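Local coordinates for protein forkhead-associated 1 (Saccharomyces cerevisiae, PDB 6C4U) that is an engineered phosphothreonine-binding FHA domain that binds a phosphopeptide of the human transcription factor c-Myc, at residues Tyr48-Phe61 with Ile102-Leu115. Residues are numbered along the deposited sequence; the frame is centred on the assembly and turned at random.
Sequences YHLGNILPVSNKHF and ITVRTDPTGTILSL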
loop_
_atom_site.group_PDB
_atom_site.type_symbol
_atom_site.label_atom_id
_atom_site.label_comp_id
_atom_site.label_asym_id
_atom_site.label_seq_id
_atom_site.Cartn_x
_atom_site.Cartn_y
_atom_site.Cartn_z
ATOM N N TYR F 48 -6.412 -3.037 3.919
ATOM C CA TYR F 48 -5.747 -4.328 3.746
ATOM C C TYR F 48 -5.203 -4.749 5.087
ATOM O O TYR F 48 -4.368 -4.055 5.668
ATOM C CB TYR F 48 -4.578 -4.195 2.774
ATOM C CG TYR F 48 -4.014 -5.497 2.242
ATOM C CD1 TYR F 48 -4.628 -6.169 1.205
ATOM C CD2 TYR F 48 -2.818 -6.013 2.731
ATOM C CE1 TYR F 48 -4.079 -7.367 0.698
ATOM C CE2 TYR F 48 -2.244 -7.152 2.204
ATOM C CZ TYR F 48 -2.903 -7.860 1.231
ATOM O OH TYR F 48 -2.373 -8.998 0.675
ATOM N N HIS F 49 -5.674 -5.884 5.591
ATOM C CA HIS F 49 -5.192 -6.378 6.870
ATOM C C HIS F 49 -3.900 -7.136 6.616
ATOM O O HIS F 49 -3.907 -8.165 5.946
ATOM C CB HIS F 49 -6.242 -7.261 7.522
ATOM C CG HIS F 49 -5.906 -7.637 8.926
ATOM N ND1 HIS F 49 -6.092 -8.908 9.424
ATOM C CD2 HIS F 49 -5.375 -6.909 9.939
ATOM C CE1 HIS F 49 -5.707 -8.937 10.689
ATOM N NE2 HIS F 49 -5.262 -7.739 11.021
ATOM N N LEU F 50 -2.789 -6.615 7.122
ATOM C CA LEU F 50 -1.511 -7.327 7.046
ATOM C C LEU F 50 -1.406 -8.498 8.022
ATOM O O LEU F 50 -0.441 -9.247 7.964
ATOM C CB LEU F 50 -0.342 -6.368 7.277
ATOM C CG LEU F 50 -0.175 -5.244 6.255
ATOM C CD1 LEU F 50 0.969 -4.323 6.633
ATOM C CD2 LEU F 50 0.109 -5.826 4.881
ATOM N N GLY F 51 -2.372 -8.628 8.930
ATOM C CA GLY F 51 -2.431 -9.739 9.876
ATOM C C GLY F 51 -2.018 -9.281 11.263
ATOM O O GLY F 51 -1.379 -8.238 11.407
ATOM N N ASN F 52 -2.351 -10.072 12.279
ATOM C CA ASN F 52 -2.136 -9.685 13.674
ATOM C C ASN F 52 -0.709 -9.967 14.139
ATOM O O ASN F 52 -0.489 -10.609 15.146
ATOM C CB ASN F 52 -3.187 -10.365 14.576
ATOM C CG ASN F 52 -4.615 -9.948 14.230
ATOM O OD1 ASN F 52 -4.900 -8.768 14.034
ATOM N ND2 ASN F 52 -5.516 -10.911 14.157
ATOM N N ILE F 53 0.249 -9.422 13.396
ATOM C CA ILE F 53 1.683 -9.616 13.598
ATOM C C ILE F 53 2.181 -8.378 14.364
ATOM O O ILE F 53 2.152 -7.275 13.821
ATOM C CB ILE F 53 2.448 -9.690 12.253
ATOM C CG1 ILE F 53 1.791 -10.697 11.285
ATOM C CG2 ILE F 53 3.927 -9.992 12.475
ATOM C CD1 ILE F 53 1.010 -10.020 10.244
ATOM N N LEU F 54 2.663 -8.546 15.597
ATOM C CA LEU F 54 2.820 -7.384 16.488
ATOM C C LEU F 54 3.800 -6.295 16.018
ATOM O O LEU F 54 3.499 -5.114 16.137
ATOM C CB LEU F 54 3.083 -7.820 17.941
ATOM C CG LEU F 54 1.805 -8.347 18.702
ATOM C CD1 LEU F 54 0.798 -7.263 19.148
ATOM C CD2 LEU F 54 1.024 -9.466 18.010
ATOM N N PRO F 55 4.945 -6.677 15.449
ATOM C CA PRO F 55 5.874 -5.639 14.926
ATOM C C PRO F 55 5.401 -4.903 13.658
ATOM O O PRO F 55 6.077 -3.977 13.184
ATOM C CB PRO F 55 7.152 -6.439 14.632
ATOM C CG PRO F 55 7.018 -7.688 15.428
ATOM C CD PRO F 55 5.558 -8.012 15.411
ATOM N N VAL F 56 4.287 -5.345 13.084
ATOM C CA VAL F 56 3.607 -4.565 12.069
ATOM C C VAL F 56 2.770 -3.534 12.811
ATOM O O VAL F 56 1.969 -3.876 13.683
ATOM C CB VAL F 56 2.726 -5.438 11.153
ATOM C CG1 VAL F 56 1.908 -4.577 10.197
ATOM C CG2 VAL F 56 3.606 -6.421 10.388
ATOM N N SER F 57 3.009 -2.268 12.491
ATOM C CA SER F 57 2.209 -1.159 13.007
ATOM C C SER F 57 0.725 -1.279 12.636
ATOM O O SER F 57 0.385 -1.838 11.594
ATOM C CB SER F 57 2.810 0.178 12.529
ATOM O OG SER F 57 4.206 0.235 12.802
ATOM N N ASN F 58 -0.138 -0.776 13.514
ATOM C CA ASN F 58 -1.595 -0.824 13.319
ATOM C C ASN F 58 -2.008 -0.176 12.021
ATOM O O ASN F 58 -2.875 -0.698 11.313
ATOM C CB ASN F 58 -2.325 -0.129 14.470
ATOM C CG ASN F 58 -2.369 -0.979 15.703
ATOM O OD1 ASN F 58 -3.262 -1.821 15.850
ATOM N ND2 ASN F 58 -1.389 -0.793 16.586
ATOM N N LYS F 59 -1.418 0.986 11.757
ATOM C CA LYS F 59 -1.470 1.601 10.444
ATOM C C LYS F 59 -0.016 1.740 10.036
ATOM O O LYS F 59 0.722 2.565 10.581
ATOM C CB LYS F 59 -2.216 2.938 10.449
ATOM C CG LYS F 59 -3.722 2.803 10.619
ATOM C CD LYS F 59 -4.670 3.736 9.900
ATOM C CE LYS F 59 -6.086 3.434 10.434
ATOM N NZ LYS F 59 -7.274 3.521 9.510
ATOM N N HIS F 60 0.390 0.899 9.089
ATOM C CA HIS F 60 1.783 0.707 8.744
ATOM C C HIS F 60 2.216 1.495 7.516
ATOM O O HIS F 60 3.271 2.117 7.516
ATOM C CB HIS F 60 2.057 -0.780 8.540
ATOM C CG HIS F 60 3.507 -1.122 8.600
ATOM N ND1 HIS F 60 4.080 -1.740 9.687
ATOM C CD2 HIS F 60 4.509 -0.894 7.718
ATOM C CE1 HIS F 60 5.376 -1.890 9.466
ATOM N NE2 HIS F 60 5.664 -1.380 8.278
ATOM N N PHE F 61 1.425 1.449 6.454
ATOM C CA PHE F 61 1.695 2.316 5.300
ATOM C C PHE F 61 0.403 2.612 4.568
ATOM O O PHE F 61 -0.602 1.945 4.796
ATOM C CB PHE F 61 2.787 1.730 4.371
ATOM C CG PHE F 61 2.414 0.428 3.701
ATOM C CD1 PHE F 61 2.693 -0.791 4.327
ATOM C CD2 PHE F 61 1.815 0.402 2.442
ATOM C CE1 PHE F 61 2.332 -1.991 3.737
ATOM C CE2 PHE F 61 1.472 -0.805 1.839
ATOM C CZ PHE F 61 1.729 -1.989 2.484
ATOM N N ILE F 102 6.529 -4.264 -2.080
ATOM C CA ILE F 102 6.457 -3.645 -0.756
ATOM C C ILE F 102 6.676 -4.729 0.287
ATOM O O ILE F 102 6.015 -5.757 0.256
ATOM C CB ILE F 102 5.087 -2.944 -0.566
ATOM C CG1 ILE F 102 4.893 -1.887 -1.669
ATOM C CG2 ILE F 102 5.020 -2.221 0.758
ATOM C CD1 ILE F 102 3.567 -1.170 -1.643
ATOM N N THR F 103 7.597 -4.490 1.216
ATOM C CA THR F 103 8.043 -5.515 2.173
ATOM C C THR F 103 8.054 -4.954 3.580
ATOM O O THR F 103 8.505 -3.832 3.775
ATOM C CB THR F 103 9.491 -5.973 1.859
ATOM O OG1 THR F 103 9.920 -5.478 0.569
ATOM C CG2 THR F 103 9.579 -7.453 1.898
ATOM N N VAL F 104 7.580 -5.730 4.552
ATOM C CA VAL F 104 7.605 -5.306 5.969
ATOM C C VAL F 104 8.192 -6.431 6.813
ATOM O O VAL F 104 8.165 -7.573 6.422
ATOM C CB VAL F 104 6.199 -4.908 6.485
ATOM C CG1 VAL F 104 5.619 -3.807 5.620
ATOM C CG2 VAL F 104 5.244 -6.089 6.524
ATOM N N ARG F 105 8.701 -6.122 7.988
ATOM C CA ARG F 105 9.283 -7.164 8.860
ATOM C C ARG F 105 8.243 -7.717 9.821
ATOM O O ARG F 105 7.323 -6.986 10.253
ATOM C CB ARG F 105 10.431 -6.593 9.643
ATOM C CG ARG F 105 11.604 -6.164 8.770
ATOM C CD ARG F 105 12.315 -4.903 9.265
ATOM N NE ARG F 105 12.976 -5.089 10.557
ATOM C CZ ARG F 105 13.251 -4.137 11.446
ATOM N NH1 ARG F 105 12.960 -2.854 11.202
ATOM N NH2 ARG F 105 13.821 -4.466 12.602
ATOM N N THR F 106 8.365 -9.012 10.103
ATOM C CA THR F 106 7.407 -9.786 10.919
ATOM C C THR F 106 8.074 -10.353 12.178
ATOM O O THR F 106 7.506 -10.294 13.278
ATOM C CB THR F 106 6.827 -10.941 10.087
ATOM O OG1 THR F 106 7.802 -11.366 9.128
ATOM C CG2 THR F 106 5.571 -10.485 9.319
ATOM N N ASP F 107 9.257 -10.942 12.023
ATOM C CA ASP F 107 10.062 -11.416 13.162
ATOM C C ASP F 107 11.301 -10.540 13.363
ATOM O O ASP F 107 11.807 -9.923 12.408
ATOM C CB ASP F 107 10.591 -12.858 12.952
ATOM C CG ASP F 107 9.491 -13.893 12.806
ATOM O OD1 ASP F 107 8.396 -13.732 13.388
ATOM O OD2 ASP F 107 9.755 -14.896 12.104
ATOM N N PRO F 108 11.873 -10.569 14.589
ATOM C CA PRO F 108 13.271 -10.115 14.758
ATOM C C PRO F 108 14.316 -11.001 14.022
ATOM O O PRO F 108 15.385 -10.508 13.671
ATOM C CB PRO F 108 13.478 -10.141 16.274
ATOM C CG PRO F 108 12.446 -11.070 16.809
ATOM C CD PRO F 108 11.311 -11.140 15.831
ATOM N N THR F 109 13.985 -12.281 13.798
ATOM C CA THR F 109 14.766 -13.229 12.970
ATOM C C THR F 109 14.987 -12.788 11.507
ATOM O O THR F 109 15.891 -13.297 10.839
ATOM C CB THR F 109 14.113 -14.647 12.938
ATOM O OG1 THR F 109 12.914 -14.619 12.163
ATOM C CG2 THR F 109 13.833 -15.191 14.347
ATOM N N GLY F 110 14.164 -11.867 11.016
ATOM C CA GLY F 110 14.345 -11.293 9.689
ATOM C C GLY F 110 13.553 -12.062 8.660
ATOM O O GLY F 110 13.941 -12.119 7.494
ATOM N N THR F 111 12.448 -12.673 9.086
ATOM C CA THR F 111 11.408 -13.083 8.143
ATOM C C THR F 111 10.578 -11.834 7.818
ATOM O O THR F 111 10.650 -10.797 8.491
ATOM C CB THR F 111 10.513 -14.245 8.648
ATOM O OG1 THR F 111 9.636 -13.784 9.671
ATOM C CG2 THR F 111 11.346 -15.430 9.163
ATOM N N ILE F 112 9.791 -11.968 6.773
ATOM C CA ILE F 112 9.244 -10.821 6.039
ATOM C C ILE F 112 7.830 -11.135 5.564
ATOM O O ILE F 112 7.449 -12.298 5.373
ATOM C CB ILE F 112 10.174 -10.380 4.862
ATOM C CG1 ILE F 112 10.136 -11.329 3.624
ATOM C CG2 ILE F 112 11.568 -10.036 5.393
ATOM C CD1 ILE F 112 11.022 -10.905 2.491
ATOM N N LEU F 113 7.050 -10.081 5.335
ATOM C CA LEU F 113 5.810 -10.165 4.564
ATOM C C LEU F 113 6.020 -9.296 3.306
ATOM O O LEU F 113 6.619 -8.219 3.374
ATOM C CB LEU F 113 4.668 -9.682 5.422
ATOM C CG LEU F 113 3.269 -9.573 4.751
ATOM C CD1 LEU F 113 2.840 -10.739 3.862
ATOM C CD2 LEU F 113 2.209 -9.331 5.816
ATOM N N SER F 114 5.591 -9.826 2.162
ATOM C CA SER F 114 5.977 -9.232 0.876
ATOM C C SER F 114 4.777 -9.161 -0.045
ATOM O O SER F 114 4.099 -10.176 -0.276
ATOM C CB SER F 114 7.063 -10.061 0.228
ATOM O OG SER F 114 7.670 -9.364 -0.836
ATOM N N LEU F 115 4.494 -7.949 -0.531
ATOM C CA LEU F 115 3.325 -7.672 -1.363
ATOM C C LEU F 115 3.805 -7.087 -2.683
ATOM O O LEU F 115 4.811 -6.381 -2.717
ATOM C CB LEU F 115 2.415 -6.662 -0.696
ATOM C CG LEU F 115 2.046 -6.872 0.761
ATOM C CD1 LEU F 115 1.044 -5.756 1.153
ATOM C CD2 LEU F 115 1.559 -8.281 1.065
#
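Beneath the peptide-binding loop of this FHA domain, His60 and Phe61 meet Val104 of the facing hairpin. Val104 CG1 lies 3.6 Å from His60 NE2 and approaches the imidazole obliquely. The ring is fixed at both nitrogens: Ser57 N donates to His60 ND1 over 3.0 Å, arriving 10° out of the ring plane, and NE2 is hydrogen-bonded to Gly80 O. A chi1 of -162°, which sets CG opposite the backbone N, is the rotamer in which ND1 meets the Ser57 amide. Replacing the imidazole by the methyl of an alanine is likely to leave Ser57 N and Gly80 O without these partners and to open a gap against Val104. The same loop carries Ser57 OG and Asn58 N, which both hydrogen-bond a modified side chain of the bound peptide, so His60 probably helps to position this loop.

Phe61 receives Ile102 CG2 over one face in a CH-pi contact, 4.0 Å from the centroid and 22° off the normal. Leu115 CD1 instead comes to the ring edge. These contacts are those of a beta sandwich: strands 101-105 and 112-119, antiparallel neighbours in one sheet, turn Ile102, Val104, Leu113 and Leu115 towards segment 48-61, whose strand 48-49 borders the other sheet. Leu115 CD1 also touches Tyr48 CE2, at 3.7 Å, and Leu50 CD2, while Leu113 CD2 packs against Leu50 CB.

Nearer the hairpin tip, the type I turn from Ile53 to Val56 rests on Thr106: methyl meets methyl at 3.6 Å between Ile53 CG2 and Thr106 CG2, and Pro55 CG approaches Thr106 O at 3.4 Å. No hydrogen bond links the two segments; Asn79 reaches both sides, hydrogen-bonding Pro55 O through ND2 and, weakly, Arg105 NH1 through its backbone O.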